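Beta-galactosidase (Bacteroides thetaiotaomicron, PDB 5MUJ) probably hydrolyses glycosidic bonds in chain B of the plant pectin rhamnogalacturonan II, and is seen here in complex with that glycan. Local coordinates at residues Asn80-Ile94 with Arg108-Arg122. Numbering follows the deposited sequence.
Sequences NGKTGTDGRGYETWI and RVLSYRDGKWDCNQR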
ATOM      1  N   ASN A  80       7.325 -14.703   6.247  1.00 12.27           N
ATOM      2  CA  ASN A  80       8.490 -15.502   6.676  1.00 13.32           C
ATOM      3  C   ASN A  80       8.511 -16.887   6.064  1.00 12.99           C
ATOM      4  O   ASN A  80       8.693 -17.900   6.754  1.00 13.35           O
ATOM      5  CB  ASN A  80       8.601 -15.568   8.198  1.00 13.99           C
ATOM      6  CG  ASN A  80       7.406 -16.245   8.844  1.00 13.55           C
ATOM      7  OD1 ASN A  80       6.332 -16.357   8.244  1.00 14.48           O
ATOM      8  ND2 ASN A  80       7.570 -16.659  10.079  1.00 15.92           N
ATOM      9  N   GLY A  81       8.358 -16.907   4.748  1.00 14.66           N
ATOM     10  CA  GLY A  81       8.403 -18.133   3.965  1.00 14.22           C
ATOM     11  C   GLY A  81       9.000 -17.850   2.597  1.00 13.38           C
ATOM     12  O   GLY A  81       9.027 -16.705   2.164  1.00 14.80           O
ATOM     13  N   LYS A  82       9.454 -18.907   1.928  1.00 16.21           N
ATOM     14  CA  LYS A  82       9.870 -18.864   0.503  1.00 17.25           C
ATOM     15  C   LYS A  82       8.741 -19.098  -0.502  1.00 18.90           C
ATOM     16  O   LYS A  82       8.759 -18.560  -1.608  1.00 21.78           O
ATOM     17  CB  LYS A  82      10.957 -19.912   0.242  1.00 16.89           C
ATOM     18  CG  LYS A  82      11.560 -19.846  -1.151  1.00 18.33           C
ATOM     19  CD  LYS A  82      12.785 -20.728  -1.321  1.00 20.99           C
ATOM     20  CE  LYS A  82      13.394 -20.526  -2.701  1.00 23.47           C
ATOM     21  NZ  LYS A  82      12.585 -21.136  -3.784  1.00 27.18           N
ATOM     22  N   THR A  83       7.795 -19.941  -0.110  1.00 18.83           N
ATOM     23  CA  THR A  83       6.708 -20.395  -0.976  1.00 19.29           C
ATOM     24  C   THR A  83       5.369 -19.855  -0.465  1.00 19.53           C
ATOM     25  O   THR A  83       5.311 -19.126   0.538  1.00 17.40           O
ATOM     26  CB  THR A  83       6.644 -21.944  -1.035  1.00 20.84           C
ATOM     27  OG1 THR A  83       6.073 -22.470   0.178  1.00 25.31           O
ATOM     28  CG2 THR A  83       8.019 -22.569  -1.276  1.00 21.13           C
ATOM     29  N   GLY A  84       4.300 -20.238  -1.167  1.00 19.01           N
ATOM     30  CA  GLY A  84       2.930 -19.865  -0.808  1.00 17.48           C
ATOM     31  C   GLY A  84       2.404 -20.412   0.502  1.00 17.16           C
ATOM     32  O   GLY A  84       1.458 -19.870   1.054  1.00 16.77           O
ATOM     33  N   THR A  85       2.986 -21.498   1.000  1.00 18.03           N
ATOM     34  CA  THR A  85       2.448 -22.133   2.198  1.00 18.00           C
ATOM     35  C   THR A  85       3.387 -22.361   3.373  1.00 18.61           C
ATOM     36  O   THR A  85       2.913 -22.756   4.437  1.00 18.96           O
ATOM     37  CB  THR A  85       1.808 -23.499   1.830  1.00 19.99           C
ATOM     38  OG1 THR A  85       2.801 -24.364   1.273  1.00 23.96           O
ATOM     39  CG2 THR A  85       0.680 -23.320   0.828  1.00 22.86           C
ATOM     40  N   ASP A  86       4.691 -22.107   3.205  1.00 19.39           N
ATOM     41  CA  ASP A  86       5.659 -22.451   4.253  1.00 17.95           C
ATOM     42  C   ASP A  86       5.730 -21.443   5.389  1.00 15.75           C
ATOM     43  O   ASP A  86       6.132 -21.809   6.485  1.00 21.96           O
ATOM     44  CB  ASP A  86       7.055 -22.761   3.699  1.00 19.33           C
ATOM     45  CG  ASP A  86       7.746 -21.556   3.081  1.00 22.12           C
ATOM     46  OD1 ASP A  86       7.062 -20.689   2.493  1.00 22.34           O
ATOM     47  OD2 ASP A  86       8.996 -21.503   3.152  1.00 25.72           O
ATOM     48  N   GLY A  87       5.309 -20.204   5.150  1.00 14.10           N
ATOM     49  CA  GLY A  87       5.434 -19.151   6.142  1.00 14.81           C
ATOM     50  C   GLY A  87       4.195 -19.090   6.988  1.00 14.66           C
ATOM     51  O   GLY A  87       3.156 -19.594   6.612  1.00 14.85           O
ATOM     52  N   ARG A  88       4.302 -18.456   8.133  1.00 11.90           N
ATOM     53  CA  ARG A  88       3.173 -18.283   9.024  1.00 12.62           C
ATOM     54  C   ARG A  88       2.223 -17.183   8.520  1.00 13.16           C
ATOM     55  O   ARG A  88       0.992 -17.319   8.635  1.00 13.89           O
ATOM     56  CB  ARG A  88       3.651 -17.939  10.426  1.00 13.13           C
ATOM     57  CG  ARG A  88       2.526 -17.708  11.418  1.00 13.42           C
ATOM     58  CD  ARG A  88       3.013 -17.583  12.843  1.00 14.02           C
ATOM     59  NE  ARG A  88       1.895 -17.361  13.764  1.00 14.25           N
ATOM     60  CZ  ARG A  88       1.990 -17.240  15.090  1.00 16.07           C
ATOM     61  NH1 ARG A  88       3.185 -17.286  15.689  1.00 17.87           N
ATOM     62  NH2 ARG A  88       0.887 -17.044  15.823  1.00 15.99           N
ATOM     63  N   GLY A  89       2.798 -16.103   7.990  1.00 13.43           N
ATOM     64  CA  GLY A  89       2.046 -14.945   7.555  1.00 12.02           C
ATOM     65  C   GLY A  89       2.790 -13.633   7.760  1.00 11.05           C
ATOM     66  O   GLY A  89       3.971 -13.633   8.031  1.00 12.70           O
ATOM     67  N   TYR A  90       2.086 -12.532   7.598  1.00 11.04           N
ATOM     68  CA  TYR A  90       2.599 -11.198   7.793  1.00 11.41           C
ATOM     69  C   TYR A  90       2.843 -10.770   9.234  1.00 10.19           C
ATOM     70  O   TYR A  90       1.997 -11.002  10.113  1.00 13.04           O
ATOM     71  CB  TYR A  90       1.665 -10.189   7.148  1.00 11.63           C
ATOM     72  CG  TYR A  90       1.685 -10.074   5.634  1.00 12.06           C
ATOM     73  CD1 TYR A  90       2.857 -10.260   4.897  1.00 10.86           C
ATOM     74  CD2 TYR A  90       0.538  -9.698   4.946  1.00 11.79           C
ATOM     75  CE1 TYR A  90       2.889 -10.102   3.521  1.00 11.06           C
ATOM     76  CE2 TYR A  90       0.538  -9.573   3.567  1.00 12.57           C
ATOM     77  CZ  TYR A  90       1.715  -9.770   2.852  1.00 13.27           C
ATOM     78  OH  TYR A  90       1.735  -9.614   1.499  1.00 14.00           O
ATOM     79  N   GLU A  91       4.022 -10.139   9.460  1.00 10.56           N
ATOM     80  CA  GLU A  91       4.237  -9.168  10.552  1.00 10.14           C
ATOM     81  C   GLU A  91       4.643  -7.812   9.982  1.00 10.31           C
ATOM     82  O   GLU A  91       5.040  -7.721   8.831  1.00 11.00           O
ATOM     83  CB  GLU A  91       5.287  -9.654  11.584  1.00 10.17           C
ATOM     84  CG  GLU A  91       4.900 -10.932  12.308  1.00 11.48           C
ATOM     85  CD  GLU A  91       5.879 -11.351  13.359  1.00 10.96           C
ATOM     86  OE1 GLU A  91       7.082 -11.581  13.016  1.00 12.88           O
ATOM     87  OE2 GLU A  91       5.455 -11.394  14.521  1.00 10.98           O
ATOM     88  N   THR A  92       4.487  -6.773  10.791  1.00  9.68           N
ATOM     89  CA  THR A  92       4.808  -5.442  10.370  1.00 10.23           C
ATOM     90  C   THR A  92       6.012  -4.997  11.206  1.00  9.94           C
ATOM     91  O   THR A  92       6.061  -5.123  12.438  1.00 11.32           O
ATOM     92  CB  THR A  92       3.653  -4.494  10.548  1.00  9.33           C
ATOM     93  OG1 THR A  92       2.490  -5.043   9.909  1.00 11.62           O
ATOM     94  CG2 THR A  92       3.936  -3.110   9.953  1.00  9.08           C
ATOM     95  N   TRP A  93       6.967  -4.448  10.459  1.00  9.02           N
ATOM     96  CA  TRP A  93       8.237  -3.935  10.994  1.00  9.12           C
ATOM     97  C   TRP A  93       8.329  -2.434  10.663  1.00 10.70           C
ATOM     98  O   TRP A  93       7.626  -1.872   9.817  1.00 11.75           O
ATOM     99  CB  TRP A  93       9.419  -4.700  10.371  1.00  9.74           C
ATOM    100  CG  TRP A  93       9.504  -6.136  10.702  1.00 11.08           C
ATOM    101  CD1 TRP A  93       8.610  -7.121  10.333  1.00 13.40           C
ATOM    102  CD2 TRP A  93      10.511  -6.798  11.450  1.00 10.72           C
ATOM    103  NE1 TRP A  93       8.997  -8.350  10.817  1.00 13.01           N
ATOM    104  CE2 TRP A  93      10.170  -8.185  11.513  1.00 11.26           C
ATOM    105  CE3 TRP A  93      11.673  -6.358  12.091  1.00 11.48           C
ATOM    106  CZ2 TRP A  93      10.953  -9.115  12.184  1.00 11.22           C
ATOM    107  CZ3 TRP A  93      12.429  -7.268  12.770  1.00 13.34           C
ATOM    108  CH2 TRP A  93      12.114  -8.629  12.792  1.00 11.33           C
ATOM    109  N   ILE A  94       9.314  -1.828  11.290  1.00 10.90           N
ATOM    110  CA  ILE A  94       9.648  -0.397  11.085  1.00 10.76           C
ATOM    111  C   ILE A  94      11.171  -0.202  10.898  1.00 10.85           C
ATOM    112  O   ILE A  94      11.970  -0.838  11.571  1.00 12.22           O
ATOM    113  CB  ILE A  94       9.035   0.511  12.180  1.00 12.28           C
ATOM    114  CG1 ILE A  94       8.999   1.971  11.752  1.00 13.18           C
ATOM    115  CG2 ILE A  94       9.776   0.391  13.512  1.00 10.95           C
ATOM    116  CD1 ILE A  94       8.189   2.865  12.658  1.00 13.79           C
ATOM    117  N   ARG A 108       9.803  -4.999  15.201  1.00 11.36           N
ATOM    118  CA  ARG A 108       8.369  -5.132  14.918  1.00 11.45           C
ATOM    119  C   ARG A 108       7.482  -4.076  15.571  1.00 11.38           C
ATOM    120  O   ARG A 108       7.743  -3.617  16.704  1.00 13.74           O
ATOM    121  CB  ARG A 108       7.865  -6.514  15.334  1.00 12.75           C
ATOM    122  CG  ARG A 108       8.480  -7.696  14.593  1.00 13.27           C
ATOM    123  CD  ARG A 108       8.201  -8.941  15.375  1.00 14.03           C
ATOM    124  NE  ARG A 108       8.783 -10.164  14.873  1.00 14.08           N
ATOM    125  CZ  ARG A 108       9.944 -10.663  15.234  1.00 12.91           C
ATOM    126  NH1 ARG A 108      10.779  -9.983  16.035  1.00 14.52           N
ATOM    127  NH2 ARG A 108      10.315 -11.821  14.730  1.00 12.55           N
ATOM    128  N   VAL A 109       6.430  -3.693  14.831  1.00 11.44           N
ATOM    129  CA  VAL A 109       5.333  -2.883  15.374  1.00 12.33           C
ATOM    130  C   VAL A 109       3.984  -3.603  15.414  1.00 12.48           C
ATOM    131  O   VAL A 109       3.091  -3.148  16.143  1.00 12.92           O
ATOM    132  CB  VAL A 109       5.180  -1.531  14.636  1.00 11.24           C
ATOM    133  CG1 VAL A 109       6.434  -0.680  14.817  1.00 12.01           C
ATOM    134  CG2 VAL A 109       4.901  -1.732  13.165  1.00 10.76           C
ATOM    135  N   LEU A 110       3.837  -4.686  14.647  1.00 11.43           N
ATOM    136  CA  LEU A 110       2.597  -5.547  14.651  1.00 10.24           C
ATOM    137  C   LEU A 110       3.075  -6.972  14.509  1.00 10.43           C
ATOM    138  O   LEU A 110       3.573  -7.369  13.447  1.00 11.55           O
ATOM    139  CB  LEU A 110       1.610  -5.211  13.527  1.00 12.37           C
ATOM    140  CG  LEU A 110       0.580  -4.106  13.553  1.00 15.10           C
ATOM    141  CD1 LEU A 110      -0.478  -4.444  12.493  1.00 16.29           C
ATOM    142  CD2 LEU A 110      -0.112  -3.912  14.882  1.00 13.22           C
ATOM    143  N   SER A 111       2.952  -7.734  15.594  1.00 10.60           N
ATOM    144  CA  SER A 111       3.511  -9.075  15.691  1.00 10.71           C
ATOM    145  C   SER A 111       2.368 -10.100  15.675  1.00 10.39           C
ATOM    146  O   SER A 111       1.242  -9.755  15.996  1.00 12.62           O
ATOM    147  CB  SER A 111       4.264  -9.204  16.998  1.00 10.47           C
ATOM    148  OG  SER A 111       5.210  -8.153  17.148  1.00 13.36           O
ATOM    149  N   TYR A 112       2.705 -11.357  15.409  1.00 11.67           N
ATOM    150  CA  TYR A 112       1.747 -12.448  15.497  1.00 12.57           C
ATOM    151  C   TYR A 112       1.095 -12.402  16.873  1.00 12.92           C
ATOM    152  O   TYR A 112       1.774 -12.346  17.897  1.00 14.56           O
ATOM    153  CB  TYR A 112       2.383 -13.828  15.300  1.00 14.34           C
ATOM    154  CG  TYR A 112       3.047 -14.044  13.971  1.00 14.12           C
ATOM    155  CD1 TYR A 112       2.330 -13.970  12.782  1.00 13.08           C
ATOM    156  CD2 TYR A 112       4.427 -14.298  13.911  1.00 14.73           C
ATOM    157  CE1 TYR A 112       2.973 -14.127  11.574  1.00 12.66           C
ATOM    158  CE2 TYR A 112       5.078 -14.463  12.705  1.00 12.64           C
ATOM    159  CZ  TYR A 112       4.342 -14.404  11.529  1.00 11.82           C
ATOM    160  OH  TYR A 112       4.947 -14.562  10.317  1.00 14.24           O
ATOM    161  N   ARG A 113      -0.236 -12.459  16.862  1.00 11.93           N
ATOM    162  CA  ARG A 113      -1.004 -12.182  18.022  1.00 11.05           C
ATOM    163  C   ARG A 113      -1.831 -13.440  18.426  1.00 12.21           C
ATOM    164  O   ARG A 113      -3.017 -13.628  18.032  1.00 13.98           O
ATOM    165  CB  ARG A 113      -1.830 -10.919  17.820  1.00 10.68           C
ATOM    166  CG  ARG A 113      -2.616 -10.594  19.054  1.00 10.25           C
ATOM    167  CD  ARG A 113      -3.227  -9.233  19.074  1.00 11.93           C
ATOM    168  NE  ARG A 113      -4.402  -9.155  18.190  1.00 12.38           N
ATOM    169  CZ  ARG A 113      -5.478  -8.403  18.446  1.00 15.74           C
ATOM    170  NH1 ARG A 113      -5.614  -7.701  19.594  1.00 15.90           N
ATOM    171  NH2 ARG A 113      -6.458  -8.344  17.539  1.00 15.38           N
ATOM    172  N   ASP A 114      -1.180 -14.319  19.187  1.00 13.73           N
ATOM    173  CA  ASP A 114      -1.772 -15.640  19.541  1.00 14.55           C
ATOM    174  C   ASP A 114      -3.104 -15.504  20.275  1.00 14.36           C
ATOM    175  O   ASP A 114      -3.250 -14.670  21.180  1.00 15.81           O
ATOM    176  CB  ASP A 114      -0.800 -16.448  20.417  1.00 14.41           C
ATOM    177  CG  ASP A 114       0.400 -16.962  19.647  1.00 18.45           C
ATOM    178  OD1 ASP A 114       0.274 -17.369  18.476  1.00 19.45           O
ATOM    179  OD2 ASP A 114       1.504 -16.950  20.223  1.00 24.97           O
ATOM    180  N   GLY A 115      -4.089 -16.329  19.881  1.00 14.31           N
ATOM    181  CA  GLY A 115      -5.389 -16.332  20.531  1.00 14.79           C
ATOM    182  C   GLY A 115      -6.399 -15.316  20.021  1.00 15.10           C
ATOM    183  O   GLY A 115      -7.506 -15.237  20.571  1.00 17.37           O
ATOM    184  N   LYS A 116      -6.045 -14.567  18.971  1.00 14.14           N
ATOM    185  CA  LYS A 116      -6.895 -13.524  18.414  1.00 14.84           C
ATOM    186  C   LYS A 116      -7.224 -13.830  16.946  1.00 13.15           C
ATOM    187  O   LYS A 116      -6.641 -14.710  16.352  1.00 14.23           O
ATOM    188  CB  LYS A 116      -6.195 -12.162  18.569  1.00 14.89           C
ATOM    189  CG  LYS A 116      -6.021 -11.760  20.021  1.00 14.31           C
ATOM    190  CD  LYS A 116      -7.322 -11.306  20.652  1.00 14.81           C
ATOM    191  CE  LYS A 116      -7.123 -11.151  22.127  1.00 15.59           C
ATOM    192  NZ  LYS A 116      -8.293 -10.648  22.834  1.00 14.95           N
ATOM    193  N   TRP A 117      -8.160 -13.058  16.385  1.00 15.10           N
ATOM    194  CA  TRP A 117      -8.667 -13.240  15.004  1.00 15.04           C
ATOM    195  C   TRP A 117      -7.592 -13.073  13.940  1.00 14.54           C
ATOM    196  O   TRP A 117      -7.689 -13.599  12.847  1.00 16.53           O
ATOM    197  CB  TRP A 117      -9.821 -12.275  14.726  1.00 15.21           C
ATOM    198  CG  TRP A 117      -9.441 -10.846  14.595  1.00 14.91           C
ATOM    199  CD1 TRP A 117      -9.302  -9.923  15.597  1.00 14.76           C
ATOM    200  CD2 TRP A 117      -9.118 -10.168  13.381  1.00 14.25           C
ATOM    201  NE1 TRP A 117      -8.939  -8.719  15.088  1.00 14.12           N
ATOM    202  CE2 TRP A 117      -8.818  -8.828  13.722  1.00 11.42           C
ATOM    203  CE3 TRP A 117      -9.056 -10.561  12.040  1.00 13.06           C
ATOM    204  CZ2 TRP A 117      -8.442  -7.876  12.765  1.00 11.57           C
ATOM    205  CZ3 TRP A 117      -8.723  -9.635  11.098  1.00 11.78           C
ATOM    206  CH2 TRP A 117      -8.410  -8.283  11.464  1.00 11.47           C
ATOM    207  N   ASP A 118      -6.588 -12.293  14.287  1.00 14.08           N
ATOM    208  CA  ASP A 118      -5.498 -11.963  13.380  1.00 13.07           C
ATOM    209  C   ASP A 118      -4.200 -12.661  13.801  1.00 11.38           C
ATOM    210  O   ASP A 118      -3.122 -12.104  13.647  1.00 14.18           O
ATOM    211  CB  ASP A 118      -5.327 -10.441  13.340  1.00 10.99           C
ATOM    212  CG  ASP A 118      -5.130  -9.824  14.715  1.00 13.94           C
ATOM    213  OD1 ASP A 118      -5.028 -10.605  15.719  1.00 14.37           O
ATOM    214  OD2 ASP A 118      -5.045  -8.554  14.800  1.00 15.26           O
ATOM    215  N   CYS A 119      -4.274 -13.864  14.365  1.00 13.72           N
ATOM    216  CA  CYS A 119      -3.079 -14.473  14.959  1.00 14.71           C
ATOM    217  C   CYS A 119      -1.932 -14.715  13.981  1.00 14.75           C
ATOM    218  O   CYS A 119      -0.776 -14.611  14.374  1.00 17.01           O
ATOM    219  CB  CYS A 119      -3.432 -15.759  15.679  1.00 17.52           C
ATOM    220  SG  CYS A 119      -4.176 -16.975  14.588  1.00 22.19           S
ATOM    221  N   ASN A 120      -2.238 -14.962  12.708  1.00 13.20           N
ATOM    222  CA  ASN A 120      -1.232 -15.358  11.694  1.00 12.28           C
ATOM    223  C   ASN A 120      -0.905 -14.308  10.614  1.00 12.64           C
ATOM    224  O   ASN A 120       0.132 -14.419   9.956  1.00 13.47           O
ATOM    225  CB  ASN A 120      -1.670 -16.684  11.029  1.00 13.53           C
ATOM    226  CG  ASN A 120      -1.620 -17.854  11.985  1.00 14.17           C
ATOM    227  OD1 ASN A 120      -0.772 -17.893  12.881  1.00 15.08           O
ATOM    228  ND2 ASN A 120      -2.501 -18.837  11.791  1.00 14.29           N
ATOM    229  N   GLN A 121      -1.749 -13.279  10.457  1.00 11.51           N
ATOM    230  CA  GLN A 121      -1.551 -12.222   9.453  1.00 11.92           C
ATOM    231  C   GLN A 121      -1.748 -10.862  10.079  1.00 11.79           C
ATOM    232  O   GLN A 121      -2.822 -10.575  10.602  1.00 13.12           O
ATOM    233  CB  GLN A 121      -2.523 -12.356   8.278  1.00 10.63           C
ATOM    234  CG  GLN A 121      -2.569 -13.758   7.648  1.00 10.44           C
ATOM    235  CD  GLN A 121      -1.364 -14.037   6.747  1.00 11.91           C
ATOM    236  OE1 GLN A 121      -0.650 -13.128   6.373  1.00 14.77           O
ATOM    237  NE2 GLN A 121      -1.153 -15.277   6.400  1.00 11.19           N
ATOM    238  N   ARG A 122      -0.670 -10.064  10.101  1.00 10.93           N
ATOM    239  CA  ARG A 122      -0.645  -8.753  10.754  1.00 10.50           C
ATOM    240  C   ARG A 122       0.133  -7.794   9.858  1.00 10.41           C
ATOM    241  O   ARG A 122       1.315  -7.496  10.133  1.00 12.28           O
ATOM    242  CB  ARG A 122       0.044  -8.851  12.136  1.00 10.60           C
ATOM    243  CG  ARG A 122      -0.649  -9.821  13.115  1.00 12.52           C
ATOM    244  CD  ARG A 122      -1.680  -9.179  14.018  1.00 13.63           C
ATOM    245  NE  ARG A 122      -1.030  -8.522  15.136  1.00 12.87           N
ATOM    246  CZ  ARG A 122      -1.499  -7.497  15.841  1.00 14.20           C
ATOM    247  NH1 ARG A 122      -2.718  -7.004  15.631  1.00 16.66           N
ATOM    248  NH2 ARG A 122      -0.746  -6.986  16.814  1.00 16.22           N
TER
HETATM  249  O   HOH W   1       3.532 -15.951  18.519  1.00 26.97           O
HETATM  250  O   HOH W   2       3.625 -18.659  18.703  1.00 50.80           O
HETATM  251  O   HOH W   3       8.440 -13.848  13.546  1.00 13.98           O
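Fully extended from a CG anti to the backbone nitrogen (chi1 179°), R88 runs along one face of the Y112 ring, while E91, its CG beside its own nitrogen (chi1 -62°), rises over the opposite face. R88 CD sits 3.4 Å from the ring centroid, and the guanidinium beyond it lies flat on Y112, the planes 6° apart. E91 CG makes a CH-pi contact on the other face, 3.5 Å from the ring centroid, its carboxylate nearly parallel to the ring. At the ring edge, Y112 OH donates to G89 O at 2.7 Å.

Polar bonds fix both flanking chains. R88 NE donates to OD1 of N120, whose ND2 is bonded to E154 O, and R88 NH2 makes a 2.7 Å salt bridge to D114 OD1; one water joins R88 NH1 to D114 OD2, and a second does so through a weak bond to NH1. E91 OE2 accepts Y112 N through its anti lone pair, whereas R108 NE meets E91 OE1 from above the carboxylate plane at 2.9 Å. R108 CG in turn packs over the W93 ring.

Replacing R88 by alanine is likely to uncover one face of Y112 and leave D114 without its charged mate.

Further along the strand, T92 OG1 donates to R122 O. T92 O accepts from both V109 N and L110 N. V109 and L110, both facing T92, form a classic beta bulge in the hairpin of strands 90-97 and 104-110, where the chain leaves one four-stranded antiparallel sheet for the next, as between blades of a five-bladed beta-propeller.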